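Local coordinates for proximal thread matrix protein 1 (Mytilus galloprovincialis, PDB 4CN9) that binds collagen as a matrix protein of the mussel byssus and holds zinc in the MIDAS motif of one of its von Willebrand factor type A domains, at residues D424-S427 / K428-E431; T400-K404 / S405-N409; T336-G339 / D340-N344; T140-G143 / T144-H148. One frame throughout, in Å; residues are numbered along the deposited sequence.

Interaction 1 (D424-S427 / K428-E431); sequences DKLS and KIME
Successive turns carry the chain into helix 430-437 of the second von Willebrand factor type A domain, and three backbone bonds of 3.0 to 3.3 Å, each spanning three residues, hold them together: Lys428 N to Lys425 O, Ile429 N to Leu426 O, and Met430 N to Ser427 O. The first is noticeably bent, with an N-H...O angle of 137°. Ser427 O has a further partner, a water that donates to it at 2.6 Å and accepts from Glu431 N, so a single water joins Ser427 O to Glu431 N beside the direct bond to Met430 N.

One flank is apolar. Leu426 and Ile429 send their side chains out together in one direction, and their methyls meet at Leu426 CD2 to Ile429 CD1, 3.9 Å. With chi1 at 69°, Ile429 CG1 sits between its own backbone N and carbonyl carbon, which brings it to 3.3 Å from Leu426 O.

The lysines make the exposed flank. Their chains cross obliquely and touch through carbon, Lys425 CE to Lys428 CE at 4.2 Å. Lys425 NZ and Lys428 NZ stay 5.8 Å apart. Lys428 bends at its last two torsions, and its NZ makes a weak hydrogen bond to Thr419 O.

In the fold, Leu426 and Met430 pack on Phe279 of helix 272-285. Leu426 also reaches Val398, and Ile429 lies on Ile396 and Phe418, tying the segment to strands 391-398 and 417-420; Glu431 forms a salt bridge with Arg286.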
loop_
_atom_site.group_PDB
_atom_site.type_symbol
_atom_site.label_atom_id
_atom_site.label_comp_id
_atom_site.label_asym_id
_atom_site.label_seq_id
_atom_site.Cartn_x
_atom_site.Cartn_y
_atom_site.Cartn_z
ATOM N N ASP A 424 1.604 25.346 -10.990
ATOM C CA ASP A 424 1.176 26.261 -9.943
ATOM C C ASP A 424 0.314 25.532 -8.910
ATOM O O ASP A 424 0.250 25.938 -7.751
ATOM C CB ASP A 424 0.358 27.413 -10.542
ATOM C CG ASP A 424 1.179 28.305 -11.462
ATOM O OD1 ASP A 424 1.386 27.945 -12.646
ATOM O OD2 ASP A 424 1.594 29.378 -11.002
ATOM N N LYS A 425 -0.362 24.465 -9.331
ATOM C CA LYS A 425 -1.265 23.751 -8.429
ATOM C C LYS A 425 -0.590 22.602 -7.677
ATOM O O LYS A 425 -1.262 21.848 -6.983
ATOM C CB LYS A 425 -2.507 23.270 -9.186
ATOM C CG LYS A 425 -3.221 24.405 -9.935
ATOM C CD LYS A 425 -4.746 24.291 -9.932
ATOM C CE LYS A 425 -5.223 22.952 -10.474
ATOM N NZ LYS A 425 -6.679 22.955 -10.843
ATOM N N LEU A 426 0.734 22.485 -7.781
ATOM C CA LEU A 426 1.455 21.486 -6.992
ATOM C C LEU A 426 1.232 21.711 -5.501
ATOM O O LEU A 426 1.217 20.763 -4.730
ATOM C CB LEU A 426 2.951 21.452 -7.321
ATOM C CG LEU A 426 3.347 20.643 -8.555
ATOM C CD1 LEU A 426 4.805 20.874 -8.903
ATOM C CD2 LEU A 426 3.075 19.147 -8.356
ATOM N N SER A 427 1.016 22.960 -5.098
ATOM C CA SER A 427 0.749 23.272 -3.692
ATOM C C SER A 427 -0.488 22.524 -3.171
ATOM O O SER A 427 -0.556 22.133 -2.001
ATOM C CB SER A 427 0.545 24.777 -3.531
ATOM O OG SER A 427 -0.611 25.193 -4.244
ATOM N N LYS A 428 -1.459 22.323 -4.048
ATOM C CA LYS A 428 -2.694 21.623 -3.710
ATOM C C LYS A 428 -2.493 20.172 -3.241
ATOM O O LYS A 428 -3.342 19.639 -2.544
ATOM C CB LYS A 428 -3.644 21.662 -4.917
ATOM C CG LYS A 428 -4.609 20.481 -5.038
ATOM C CD LYS A 428 -5.528 20.596 -6.278
ATOM C CE LYS A 428 -4.918 19.974 -7.550
ATOM N NZ LYS A 428 -5.012 18.473 -7.613
ATOM N N ILE A 429 -1.392 19.524 -3.629
ATOM C CA ILE A 429 -1.176 18.115 -3.269
ATOM C C ILE A 429 -0.045 17.946 -2.256
ATOM O O ILE A 429 0.237 16.839 -1.809
ATOM C CB ILE A 429 -0.845 17.226 -4.510
ATOM C CG1 ILE A 429 0.524 17.570 -5.079
ATOM C CG2 ILE A 429 -1.936 17.334 -5.569
ATOM C CD1 ILE A 429 0.924 16.704 -6.268
ATOM N N MET A 430 0.588 19.052 -1.891
ATOM C CA MET A 430 1.754 19.044 -1.017
ATOM C C MET A 430 1.553 18.280 0.295
ATOM O O MET A 430 2.380 17.445 0.668
ATOM C CB MET A 430 2.133 20.489 -0.702
ATOM C CG MET A 430 3.135 20.648 0.401
ATOM S SD MET A 430 4.752 20.359 -0.281
ATOM C CE MET A 430 4.907 21.845 -1.304
ATOM N N GLU A 431 0.471 18.567 1.010
ATOM C CA GLU A 431 0.270 17.952 2.320
ATOM C C GLU A 431 0.129 16.443 2.191
ATOM O O GLU A 431 0.711 15.686 2.967
ATOM C CB GLU A 431 -0.973 18.508 3.020
ATOM C CG GLU A 431 -0.839 19.939 3.484
ATOM C CD GLU A 431 0.461 20.190 4.214
ATOM O OE1 GLU A 431 0.745 19.471 5.200
ATOM O OE2 GLU A 431 1.205 21.099 3.785
HETATM O O HOH W 1 -1.382 20.820 0.110
#

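Interaction 2 (T400-K404 / S405-N409); sequences TGFLK and SELIN
Glu406 folds back along Leu403, the N-cap residue of helix 404-410, and touches it for most of its length. CB starts 3.5 Å from Leu403 O. CG, anti to its own carbonyl carbon (chi1 -62°), comes to 4.1 Å from Leu403 CB, and from there the extended chain slants over the leucine side chain. The carboxylate carbon CD and oxygen OE2 both pass Leu403 CD1, with OE2 at 4.0 Å. The other oxygen, OE1, lies 2.9 Å from a water that accepts from Leu403 N at 2.9 Å, and it also takes a hydrogen bond from Asn373 N. A capping box would bring the carboxylate of this residue directly to the N-cap amide; here a water stands between the two. Replacing Glu406 by an alanine would probably leave Asn373 N without this acceptor and the bridging water without one of its supports.

The main chain closes the first turn loosely, since Glu406 N and Leu407 N both make only weak bonds to Leu403 O. The next bond is firmer, Ile408 N to Lys404 O at 2.9 Å. Alongside it, Ile408 CD1 rests 4.0 Å from the aliphatic Lys404 CG.

On the buried side Leu407 meets the Phe402 ring, the two side chains crossing at about a right angle, with Leu407 CD1 3.7 Å from Phe402 CE2. Phe402 and Leu407 pack together on Thr369 of strand 362-369 and Thr419 of strand 417-420, and Leu407 adds Val417, so the helix start lies against these two strands of the sheet.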
loop_
_atom_site.group_PDB
_atom_site.type_symbol
_atom_site.label_atom_id
_atom_site.label_comp_id
_atom_site.label_asym_id
_atom_site.label_seq_id
_atom_site.Cartn_x
_atom_site.Cartn_y
_atom_site.Cartn_z
ATOM N N THR A 400 -1.162 17.940 -19.160
ATOM C CA THR A 400 -1.993 17.066 -19.992
ATOM C C THR A 400 -1.151 16.119 -20.842
ATOM O O THR A 400 -1.685 15.410 -21.682
ATOM C CB THR A 400 -2.891 17.869 -20.961
ATOM O OG1 THR A 400 -2.069 18.616 -21.866
ATOM C CG2 THR A 400 -3.815 18.815 -20.201
ATOM N N GLY A 401 0.160 16.114 -20.628
ATOM C CA GLY A 401 1.050 15.289 -21.423
ATOM C C GLY A 401 1.353 13.904 -20.864
ATOM O O GLY A 401 1.885 13.063 -21.576
ATOM N N PHE A 402 1.043 13.670 -19.591
ATOM C CA PHE A 402 1.344 12.395 -18.964
ATOM C C PHE A 402 0.186 11.420 -19.144
ATOM O O PHE A 402 -0.925 11.799 -19.554
ATOM C CB PHE A 402 1.636 12.586 -17.469
ATOM C CG PHE A 402 0.430 12.979 -16.680
ATOM C CD1 PHE A 402 0.088 14.309 -16.530
ATOM C CD2 PHE A 402 -0.388 12.014 -16.118
ATOM C CE1 PHE A 402 -1.048 14.672 -15.808
ATOM C CE2 PHE A 402 -1.518 12.369 -15.412
ATOM C CZ PHE A 402 -1.850 13.702 -15.265
ATOM N N LEU A 403 0.450 10.159 -18.822
ATOM C CA LEU A 403 -0.577 9.126 -18.831
ATOM C C LEU A 403 -0.777 8.567 -17.428
ATOM O O LEU A 403 0.172 8.091 -16.787
ATOM C CB LEU A 403 -0.181 7.983 -19.762
ATOM C CG LEU A 403 -0.169 8.307 -21.246
ATOM C CD1 LEU A 403 0.453 7.161 -22.010
ATOM C CD2 LEU A 403 -1.582 8.573 -21.709
ATOM N N LYS A 404 -2.019 8.610 -16.966
ATOM C CA LYS A 404 -2.350 8.194 -15.609
ATOM C C LYS A 404 -2.163 6.692 -15.406
ATOM O O LYS A 404 -1.892 6.232 -14.292
ATOM C CB LYS A 404 -3.797 8.578 -15.286
ATOM C CG LYS A 404 -4.151 8.334 -13.833
ATOM C CD LYS A 404 -5.456 8.990 -13.429
ATOM C CE LYS A 404 -5.695 8.787 -11.939
ATOM N NZ LYS A 404 -7.057 9.225 -11.519
ATOM N N SER A 405 -2.346 5.926 -16.477
ATOM C CA SER A 405 -2.113 4.484 -16.446
ATOM C C SER A 405 -0.687 4.174 -15.980
ATOM O O SER A 405 -0.460 3.266 -15.177
ATOM C CB SER A 405 -2.306 3.918 -17.853
ATOM O OG SER A 405 -1.660 4.775 -18.775
ATOM N N GLU A 406 0.269 4.934 -16.498
ATOM C CA GLU A 406 1.675 4.750 -16.160
ATOM C C GLU A 406 1.958 5.141 -14.707
ATOM O O GLU A 406 2.723 4.459 -14.013
ATOM C CB GLU A 406 2.562 5.537 -17.136
ATOM C CG GLU A 406 2.414 5.046 -18.573
ATOM C CD GLU A 406 3.348 5.713 -19.589
ATOM O OE1 GLU A 406 3.867 6.830 -19.346
ATOM O OE2 GLU A 406 3.549 5.093 -20.661
ATOM N N LEU A 407 1.330 6.220 -14.245
ATOM C CA LEU A 407 1.437 6.606 -12.842
ATOM C C LEU A 407 0.934 5.462 -11.969
ATOM O O LEU A 407 1.569 5.083 -10.985
ATOM C CB LEU A 407 0.640 7.871 -12.558
ATOM C CG LEU A 407 1.011 9.134 -13.336
ATOM C CD1 LEU A 407 0.116 10.261 -12.877
ATOM C CD2 LEU A 407 2.485 9.475 -13.183
ATOM N N ILE A 408 -0.199 4.897 -12.358
ATOM C CA ILE A 408 -0.816 3.819 -11.595
ATOM C C ILE A 408 0.078 2.582 -11.617
ATOM O O ILE A 408 0.243 1.914 -10.594
ATOM C CB ILE A 408 -2.237 3.480 -12.122
ATOM C CG1 ILE A 408 -3.230 4.597 -11.765
ATOM C CG2 ILE A 408 -2.724 2.159 -11.535
ATOM C CD1 ILE A 408 -4.564 4.518 -12.549
ATOM N N ASN A 409 0.697 2.290 -12.763
ATOM C CA ASN A 409 1.610 1.153 -12.833
ATOM C C ASN A 409 2.810 1.266 -11.902
ATOM O O ASN A 409 3.250 0.269 -11.335
ATOM C CB ASN A 409 2.132 0.932 -14.250
ATOM C CG ASN A 409 1.055 0.443 -15.200
ATOM O OD1 ASN A 409 -0.037 0.059 -14.779
ATOM N ND2 ASN A 409 1.368 0.447 -16.487
HETATM O O HOH W 2 3.082 9.284 -18.062
#

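Interaction 3 (T336-G339 / D340-N344); sequences TAIG and DGLEN
The N-terminal turn of helix 338-349, in the second von Willebrand factor type A domain, begins with Ala337 at the N-cap and Asp340 packed against it. Ala337 is also the centre of an inverse gamma turn, closed by a weak bond from Ile338 N to Thr336 O. Thr336 probably corresponds to the threonine of the MIDAS in related domains; no metal is bound here in the model.

Helical bonding then sets in regularly, with three bonds of 3.0 to 3.1 Å: Gly341 N to Ala337 O, Leu342 N to Ile338 O and Glu343 N to Gly339 O. Alanine has no polar side-chain group with which to cap the helix, and the amide of Gly339 is instead taken up by Asn373 OD1 from a nearby loop. Asp340 keeps CG beside its own backbone N (chi1 -74°), which lays the carboxylate along the alanine methyl, OD1 being 3.7 Å from Ala337 CB. Beyond it, Asp340 also touches the side chains of Arg305 and His376.

On the side facing the sheet, Ile338 and Leu342 both lean on Leu367. Leu342 CG lies 3.6 Å from Ile338 O, and the two side chains come together at Ile338 CG2 to Leu342 CD1, 4.3 Å.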
loop_
_atom_site.group_PDB
_atom_site.type_symbol
_atom_site.label_atom_id
_atom_site.label_comp_id
_atom_site.label_asym_id
_atom_site.label_seq_id
_atom_site.Cartn_x
_atom_site.Cartn_y
_atom_site.Cartn_z
ATOM N N THR A 336 10.596 11.853 -22.233
ATOM C CA THR A 336 10.493 11.570 -20.804
ATOM C C THR A 336 10.705 10.066 -20.545
ATOM O O THR A 336 9.786 9.263 -20.654
ATOM C CB THR A 336 9.120 12.015 -20.214
ATOM O OG1 THR A 336 8.076 11.777 -21.163
ATOM C CG2 THR A 336 9.124 13.499 -19.875
ATOM N N ALA A 337 11.921 9.704 -20.176
ATOM C CA ALA A 337 12.266 8.314 -19.920
ATOM C C ALA A 337 12.007 7.955 -18.457
ATOM O O ALA A 337 12.944 7.827 -17.662
ATOM C CB ALA A 337 13.719 8.074 -20.273
ATOM N N ILE A 338 10.733 7.798 -18.119
ATOM C CA ILE A 338 10.305 7.448 -16.757
ATOM C C ILE A 338 10.951 6.135 -16.353
ATOM O O ILE A 338 11.445 5.999 -15.231
ATOM C CB ILE A 338 8.770 7.316 -16.685
ATOM C CG1 ILE A 338 8.095 8.640 -17.039
ATOM C CG2 ILE A 338 8.305 6.890 -15.313
ATOM C CD1 ILE A 338 6.617 8.498 -17.323
ATOM N N GLY A 339 10.965 5.170 -17.274
ATOM C CA GLY A 339 11.594 3.887 -17.007
ATOM C C GLY A 339 13.064 3.972 -16.641
ATOM O O GLY A 339 13.537 3.312 -15.703
ATOM N N ASP A 340 13.803 4.775 -17.388
ATOM C CA ASP A 340 15.237 4.955 -17.128
ATOM C C ASP A 340 15.475 5.616 -15.766
ATOM O O ASP A 340 16.401 5.241 -15.035
ATOM C CB ASP A 340 15.861 5.809 -18.225
ATOM C CG ASP A 340 16.024 5.061 -19.531
ATOM O OD1 ASP A 340 15.003 4.618 -20.111
ATOM O OD2 ASP A 340 17.188 4.922 -19.973
ATOM N N GLY A 341 14.645 6.605 -15.437
ATOM C CA GLY A 341 14.706 7.264 -14.135
ATOM C C GLY A 341 14.590 6.283 -12.978
ATOM O O GLY A 341 15.362 6.323 -12.023
ATOM N N LEU A 342 13.605 5.401 -13.067
ATOM C CA LEU A 342 13.388 4.382 -12.044
ATOM C C LEU A 342 14.538 3.362 -11.996
ATOM O O LEU A 342 14.987 2.989 -10.905
ATOM C CB LEU A 342 12.058 3.673 -12.286
ATOM C CG LEU A 342 10.798 4.511 -12.029
ATOM C CD1 LEU A 342 9.576 3.809 -12.546
ATOM C CD2 LEU A 342 10.637 4.844 -10.541
ATOM N N GLU A 343 14.999 2.905 -13.166
ATOM C CA GLU A 343 16.169 2.014 -13.239
ATOM C C GLU A 343 17.393 2.646 -12.565
ATOM O O GLU A 343 18.103 2.007 -11.784
ATOM C CB GLU A 343 16.512 1.666 -14.700
ATOM C CG GLU A 343 17.772 0.796 -14.850
ATOM C CD GLU A 343 18.563 1.060 -16.150
ATOM O OE1 GLU A 343 18.568 2.201 -16.685
ATOM O OE2 GLU A 343 19.198 0.111 -16.641
ATOM N N ASN A 344 17.643 3.910 -12.879
ATOM C CA ASN A 344 18.766 4.619 -12.315
ATOM C C ASN A 344 18.664 4.693 -10.775
ATOM O O ASN A 344 19.654 4.475 -10.069
ATOM C CB ASN A 344 18.871 6.017 -12.940
ATOM C CG ASN A 344 20.171 6.718 -12.597
ATOM O OD1 ASN A 344 20.386 7.135 -11.455
ATOM N ND2 ASN A 344 21.024 6.886 -13.588
#

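Interaction 4 (T140-G143 / T144-H148); sequences TEIG and TGLKH
Thr144 OG1 donates a 2.8 Å hydrogen bond to Glu141 OE1 at the start of helix 142-153 in the first von Willebrand factor type A domain, where Glu141 is the N-cap residue and Thr144 lies three residues on. Glu141 OE1 receives it on its anti lone pair, the one away from OE2. Both groups have further partners: Thr144 OG1 accepts from Ala181 N, and Glu141 OE2 accepts from Gly109 N. The buried carboxylate is thus gripped through each oxygen, and its place at the helix N-terminus probably steadies its negative charge. An alanine in place of Glu141 is likely to leave the Thr144 hydroxyl and Gly109 N without these acceptors.

Glu141 CG stands beside its own backbone N (chi1 -59°) and the chain then extends, carrying OE1 to the threonine hydroxyl, while Glu141 CB packs 3.7 Å from Thr144 CB. Three helical bonds of 3.0 to 3.1 Å follow, Gly145 N to Glu141 O, Leu146 N to Ile142 O and Lys147 N to Gly143 O.

On the inner side Ile142 CG2 meets Leu146 CD1 at 4.1 Å. Ile142 lies near the MIDAS, its side chain about 9 Å from the bound zinc. Around the turn, Ile142 packs on Phe106 of strand 100-106, Leu146 on Leu190 of helix 183-192, both of them on Ile214 of helix 208-214, and Thr144 on Val110 of strand 110-112.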
loop_
_atom_site.group_PDB
_atom_site.type_symbol
_atom_site.label_atom_id
_atom_site.label_comp_id
_atom_site.label_asym_id
_atom_site.label_seq_id
_atom_site.Cartn_x
_atom_site.Cartn_y
_atom_site.Cartn_z
ATOM N N THR A 140 -20.927 -11.607 -6.001
ATOM C CA THR A 140 -19.750 -11.290 -5.180
ATOM C C THR A 140 -19.650 -9.779 -4.939
ATOM O O THR A 140 -19.171 -9.033 -5.793
ATOM C CB THR A 140 -18.459 -11.808 -5.849
ATOM O OG1 THR A 140 -18.565 -13.217 -6.057
ATOM C CG2 THR A 140 -17.220 -11.523 -4.989
ATOM N N GLU A 141 -20.108 -9.326 -3.776
ATOM C CA GLU A 141 -20.146 -7.896 -3.481
ATOM C C GLU A 141 -19.004 -7.498 -2.555
ATOM O O GLU A 141 -19.207 -7.288 -1.357
ATOM C CB GLU A 141 -21.473 -7.510 -2.825
ATOM C CG GLU A 141 -22.711 -7.807 -3.634
ATOM C CD GLU A 141 -23.991 -7.478 -2.851
ATOM O OE1 GLU A 141 -24.055 -6.402 -2.228
ATOM O OE2 GLU A 141 -24.924 -8.298 -2.838
ATOM N N ILE A 142 -17.811 -7.368 -3.123
ATOM C CA ILE A 142 -16.636 -7.019 -2.346
ATOM C C ILE A 142 -16.826 -5.643 -1.694
ATOM O O ILE A 142 -16.498 -5.437 -0.523
ATOM C CB ILE A 142 -15.362 -7.036 -3.234
ATOM C CG1 ILE A 142 -15.094 -8.469 -3.730
ATOM C CG2 ILE A 142 -14.172 -6.462 -2.474
ATOM C CD1 ILE A 142 -13.775 -8.661 -4.507
ATOM N N GLY A 143 -17.344 -4.692 -2.458
ATOM C CA GLY A 143 -17.509 -3.343 -1.951
ATOM C C GLY A 143 -18.522 -3.269 -0.825
ATOM O O GLY A 143 -18.320 -2.527 0.137
ATOM N N THR A 144 -19.613 -4.026 -0.940
ATOM C CA THR A 144 -20.624 -4.055 0.118
ATOM C C THR A 144 -20.004 -4.616 1.383
ATOM O O THR A 144 -20.270 -4.130 2.477
ATOM C CB THR A 144 -21.864 -4.864 -0.281
ATOM O OG1 THR A 144 -22.384 -4.336 -1.502
ATOM C CG2 THR A 144 -22.947 -4.789 0.790
ATOM N N GLY A 145 -19.143 -5.623 1.230
ATOM C CA GLY A 145 -18.416 -6.178 2.363
ATOM C C GLY A 145 -17.540 -5.136 3.048
ATOM O O GLY A 145 -17.559 -5.005 4.276
ATOM N N LEU A 146 -16.773 -4.386 2.258
ATOM C CA LEU A 146 -15.882 -3.364 2.798
ATOM C C LEU A 146 -16.659 -2.265 3.535
ATOM O O LEU A 146 -16.218 -1.776 4.566
ATOM C CB LEU A 146 -15.036 -2.752 1.678
ATOM C CG LEU A 146 -14.011 -3.705 1.058
ATOM C CD1 LEU A 146 -13.430 -3.145 -0.239
ATOM C CD2 LEU A 146 -12.906 -4.005 2.049
ATOM N N LYS A 147 -17.805 -1.889 2.981
ATOM C CA LYS A 147 -18.687 -0.891 3.584
ATOM C C LYS A 147 -19.199 -1.388 4.928
ATOM O O LYS A 147 -19.161 -0.674 5.938
ATOM C CB LYS A 147 -19.863 -0.635 2.646
ATOM C CG LYS A 147 -20.876 0.396 3.138
ATOM C CD LYS A 147 -22.042 0.496 2.148
ATOM C CE LYS A 147 -23.267 1.124 2.779
ATOM N NZ LYS A 147 -23.058 2.566 3.029
ATOM N N HIS A 148 -19.681 -2.624 4.944
ATOM C CA HIS A 148 -20.164 -3.228 6.187
ATOM C C HIS A 148 -19.071 -3.233 7.273
ATOM O O HIS A 148 -19.326 -2.946 8.454
ATOM C CB HIS A 148 -20.656 -4.645 5.893
ATOM C CG HIS A 148 -21.219 -5.354 7.086
ATOM N ND1 HIS A 148 -22.564 -5.352 7.388
ATOM C CD2 HIS A 148 -20.620 -6.094 8.051
ATOM C CE1 HIS A 148 -22.772 -6.068 8.478
ATOM N NE2 HIS A 148 -21.608 -6.529 8.902
#

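Overall arrangement
Interactions 3 and 4 are the buried pair: equivalent helix starts in the two von Willebrand factor type A domains, their centres about 38 Å apart, on opposite sides of the chain's centre. Their backbones match, but the N-cap residue is glutamate in interaction 4, with a side-chain hydrogen bond, and alanine in interaction 3, whose methyl can only pack against Asp340. Interactions 1 and 2 are more exposed and lie in the same domain as 3, and both pack side chains on strand 417-420. Both use water bridges, and exposed lysines enter each. Interactions 2 and 3 meet directly, Glu406 OE1 lying 3.8 Å from Ile338 CD1, and Asn373 bonds to both.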